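Local coordinates for fructokinase (Silicibacter sp., PDB 3C8U), which probably transfers a phosphate group from ATP to fructose, as a putative fructose transport system kinase, at residues R90-L95 with A146-S151. Sequence-based numbering, arbitrary orientation.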
ATOM      1  N   ARG A  90       8.260  -8.065  -8.772  1.00 19.15           N
ATOM      2  CA  ARG A  90       9.456  -7.764  -9.556  1.00 19.23           C
ATOM      3  C   ARG A  90       9.966  -6.367  -9.233  1.00 19.04           C
ATOM      4  O   ARG A  90      11.163  -6.136  -9.133  1.00 18.47           O
ATOM      5  CB  ARG A  90       9.215  -7.920 -11.064  1.00 21.79           C
ATOM      6  CG  ARG A  90       9.345  -9.350 -11.540  1.00 27.77           C
ATOM      7  CD  ARG A  90       9.345  -9.498 -13.080  1.00 26.10           C
ATOM      8  NE  ARG A  90       8.057  -9.185 -13.666  1.00 33.17           N
ATOM      9  CZ  ARG A  90       7.098 -10.088 -13.803  1.00 32.34           C
ATOM     10  NH1 ARG A  90       7.326 -11.332 -13.397  1.00 33.20           N
ATOM     11  NH2 ARG A  90       5.932  -9.747 -14.337  1.00 26.05           N
ATOM     12  N   LEU A  91       9.040  -5.434  -9.048  1.00 19.26           N
ATOM     13  CA  LEU A  91       9.402  -4.053  -8.664  1.00 19.36           C
ATOM     14  C   LEU A  91      10.089  -4.012  -7.312  1.00 19.65           C
ATOM     15  O   LEU A  91      11.133  -3.377  -7.136  1.00 18.80           O
ATOM     16  CB  LEU A  91       8.168  -3.111  -8.653  1.00 20.13           C
ATOM     17  CG  LEU A  91       8.370  -1.789  -7.883  1.00 22.83           C
ATOM     18  CD1 LEU A  91       9.446  -0.890  -8.563  1.00 20.28           C
ATOM     19  CD2 LEU A  91       7.083  -1.053  -7.739  1.00 25.49           C
ATOM     20  N   CYS A  92       9.480  -4.699  -6.351  1.00 18.25           N
ATOM     21  CA  CYS A  92      10.030  -4.747  -4.995  1.00 22.65           C
ATOM     22  C   CYS A  92      11.485  -5.230  -5.015  1.00 20.64           C
ATOM     23  O   CYS A  92      12.384  -4.639  -4.359  1.00 17.20           O
ATOM     24  CB  CYS A  92       9.177  -5.635  -4.091  1.00 21.81           C
ATOM     25  SG  CYS A  92       7.564  -4.880  -3.746  1.00 21.34           S
ATOM     26  N   HIS A  93      11.717  -6.262  -5.808  1.00 19.32           N
ATOM     27  CA  HIS A  93      13.088  -6.795  -5.951  1.00 19.98           C
ATOM     28  C   HIS A  93      14.028  -5.792  -6.597  1.00 22.90           C
ATOM     29  O   HIS A  93      15.177  -5.604  -6.138  1.00 21.36           O
ATOM     30  CB  HIS A  93      13.128  -8.155  -6.623  1.00 21.62           C
ATOM     31  CG  HIS A  93      12.654  -9.260  -5.725  1.00 25.03           C
ATOM     32  ND1 HIS A  93      13.287  -9.577  -4.536  1.00 24.62           N
ATOM     33  CD2 HIS A  93      11.604 -10.112  -5.830  1.00 29.49           C
ATOM     34  CE1 HIS A  93      12.639 -10.572  -3.948  1.00 28.87           C
ATOM     35  NE2 HIS A  93      11.617 -10.915  -4.709  1.00 24.76           N
ATOM     36  N   ALA A  94      13.530  -5.113  -7.631  1.00 21.21           N
ATOM     37  CA  ALA A  94      14.359  -4.164  -8.412  1.00 19.49           C
ATOM     38  C   ALA A  94      14.786  -2.990  -7.526  1.00 20.51           C
ATOM     39  O   ALA A  94      15.912  -2.497  -7.598  1.00 21.37           O
ATOM     40  CB  ALA A  94      13.617  -3.640  -9.663  1.00 17.73           C
ATOM     41  N   LEU A  95      13.889  -2.608  -6.650  1.00 22.31           N
ATOM     42  CA  LEU A  95      14.118  -1.447  -5.771  1.00 22.48           C
ATOM     43  C   LEU A  95      15.319  -1.594  -4.852  1.00 26.10           C
ATOM     44  O   LEU A  95      16.000  -0.608  -4.500  1.00 21.30           O
ATOM     45  CB  LEU A  95      12.881  -1.114  -4.957  1.00 19.85           C
ATOM     46  CG  LEU A  95      11.790  -0.369  -5.716  1.00 23.00           C
ATOM     47  CD1 LEU A  95      10.499  -0.311  -4.891  1.00 18.50           C
ATOM     48  CD2 LEU A  95      12.262   1.042  -6.161  1.00 22.09           C
ATOM     49  N   ALA A 146       9.221 -11.338   3.440  1.00 21.01           N
ATOM     50  CA  ALA A 146      10.651 -11.652   3.475  1.00 23.64           C
ATOM     51  C   ALA A 146      11.446 -10.533   2.850  1.00 23.50           C
ATOM     52  O   ALA A 146      12.653 -10.430   3.046  1.00 26.45           O
ATOM     53  CB  ALA A 146      10.941 -12.949   2.753  1.00 23.99           C
ATOM     54  N   ILE A 147      10.770  -9.705   2.054  1.00 22.32           N
ATOM     55  CA  ILE A 147      11.460  -8.641   1.283  1.00 22.27           C
ATOM     56  C   ILE A 147      11.606  -7.361   2.103  1.00 20.17           C
ATOM     57  O   ILE A 147      12.511  -6.572   1.910  1.00 22.68           O
ATOM     58  CB  ILE A 147      10.673  -8.234  -0.013  1.00 20.60           C
ATOM     59  CG1 ILE A 147      10.465  -9.422  -0.938  1.00 30.54           C
ATOM     60  CG2 ILE A 147      11.426  -7.179  -0.844  1.00 31.42           C
ATOM     61  CD1 ILE A 147       9.724  -9.025  -2.189  1.00 32.40           C
ATOM     62  N   TRP A 148      10.660  -7.152   2.995  1.00 18.28           N
ATOM     63  CA  TRP A 148      10.604  -5.916   3.750  1.00 19.17           C
ATOM     64  C   TRP A 148      11.743  -5.865   4.772  1.00 21.97           C
ATOM     65  O   TRP A 148      12.075  -6.874   5.395  1.00 25.43           O
ATOM     66  CB  TRP A 148       9.286  -5.749   4.510  1.00 18.09           C
ATOM     67  CG  TRP A 148       7.987  -5.986   3.740  1.00 18.08           C
ATOM     68  CD1 TRP A 148       6.866  -6.556   4.229  1.00 18.58           C
ATOM     69  CD2 TRP A 148       7.716  -5.675   2.362  1.00 19.39           C
ATOM     70  NE1 TRP A 148       5.893  -6.613   3.259  1.00 20.51           N
ATOM     71  CE2 TRP A 148       6.385  -6.059   2.103  1.00 20.13           C
ATOM     72  CE3 TRP A 148       8.462  -5.089   1.334  1.00 19.41           C
ATOM     73  CZ2 TRP A 148       5.788  -5.895   0.856  1.00 21.39           C
ATOM     74  CZ3 TRP A 148       7.868  -4.918   0.088  1.00 20.19           C
ATOM     75  CH2 TRP A 148       6.538  -5.317  -0.138  1.00 21.47           C
ATOM     76  N   ASP A 149      12.299  -4.670   4.981  1.00 18.88           N
ATOM     77  CA  ASP A 149      13.278  -4.493   6.045  1.00 18.59           C
ATOM     78  C   ASP A 149      12.613  -4.152   7.355  1.00 18.39           C
ATOM     79  O   ASP A 149      13.035  -4.589   8.423  1.00 18.20           O
ATOM     80  CB  ASP A 149      14.348  -3.472   5.643  1.00 17.17           C
ATOM     81  CG  ASP A 149      15.154  -3.949   4.456  1.00 18.53           C
ATOM     82  OD1 ASP A 149      15.871  -4.979   4.562  1.00 18.85           O
ATOM     83  OD2 ASP A 149      15.102  -3.280   3.415  1.00 17.80           O
ATOM     84  N   VAL A 150      11.555  -3.356   7.249  1.00 16.08           N
ATOM     85  CA  VAL A 150      10.702  -2.996   8.388  1.00 18.54           C
ATOM     86  C   VAL A 150       9.275  -3.011   7.860  1.00 17.05           C
ATOM     87  O   VAL A 150       9.007  -2.626   6.725  1.00 19.79           O
ATOM     88  CB  VAL A 150      11.030  -1.599   9.015  1.00 20.05           C
ATOM     89  CG1 VAL A 150      10.115  -1.276  10.222  1.00 16.24           C
ATOM     90  CG2 VAL A 150      12.533  -1.486   9.404  1.00 19.89           C
ATOM     91  N   SER A 151       8.370  -3.506   8.664  1.00 16.14           N
ATOM     92  CA  SER A 151       6.965  -3.515   8.290  1.00 16.15           C
ATOM     93  C   SER A 151       6.089  -2.903   9.365  1.00 16.97           C
ATOM     94  O   SER A 151       6.311  -3.049  10.594  1.00 17.84           O
ATOM     95  CB  SER A 151       6.506  -4.930   7.968  1.00 18.45           C
ATOM     96  OG  SER A 151       6.332  -5.666   9.171  1.00 18.33           O
TER
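I147 and W148 meet C92 and H93 where helix 85-97 packs against the turn that leads into strand 150-154, a strand of the parallel sheet, in an arrangement consistent with a P-loop kinase fold. Two aromatic contacts of different geometry, one over a face and one at an edge, carry the interface. The first is a CH-pi contact: the terminal methyl CD1 of I147 lies over one face of the H93 imidazole, 4.0 Å from the ring centroid and 26° off the normal. I147 CD1 is offset toward the rim, 3.7 Å from both H93 NE2 and H93 CE1. With CG1 opposite the carbonyl carbon (chi1 -59°) and the chain beyond it fully extended, I147 sends this methyl out to the helix, and the two side chains cross nearly perpendicularly. I147 CD1 also packs against C92 CB at 3.9 Å, so one methyl bridges successive helix residues.

The second contact is at an edge. C92 SG sits 4.9 Å from the centroid of the W148 six-membered ring but 79° off its normal, close to the indole plane, which identifies a sulfur-aromatic contact at the rim. Although the CB of W148 points away from the helix, its benzo end swings back to the cysteine. The indole's other end is tied down by a hydrogen bond from NE1 to L134 O, while A26 and L24 of strand 23-28 touch W148 and I147 respectively. At the edge of the indole, C92 SG lies 3.8 Å from W148 CH2, with W148 CZ3 equally near.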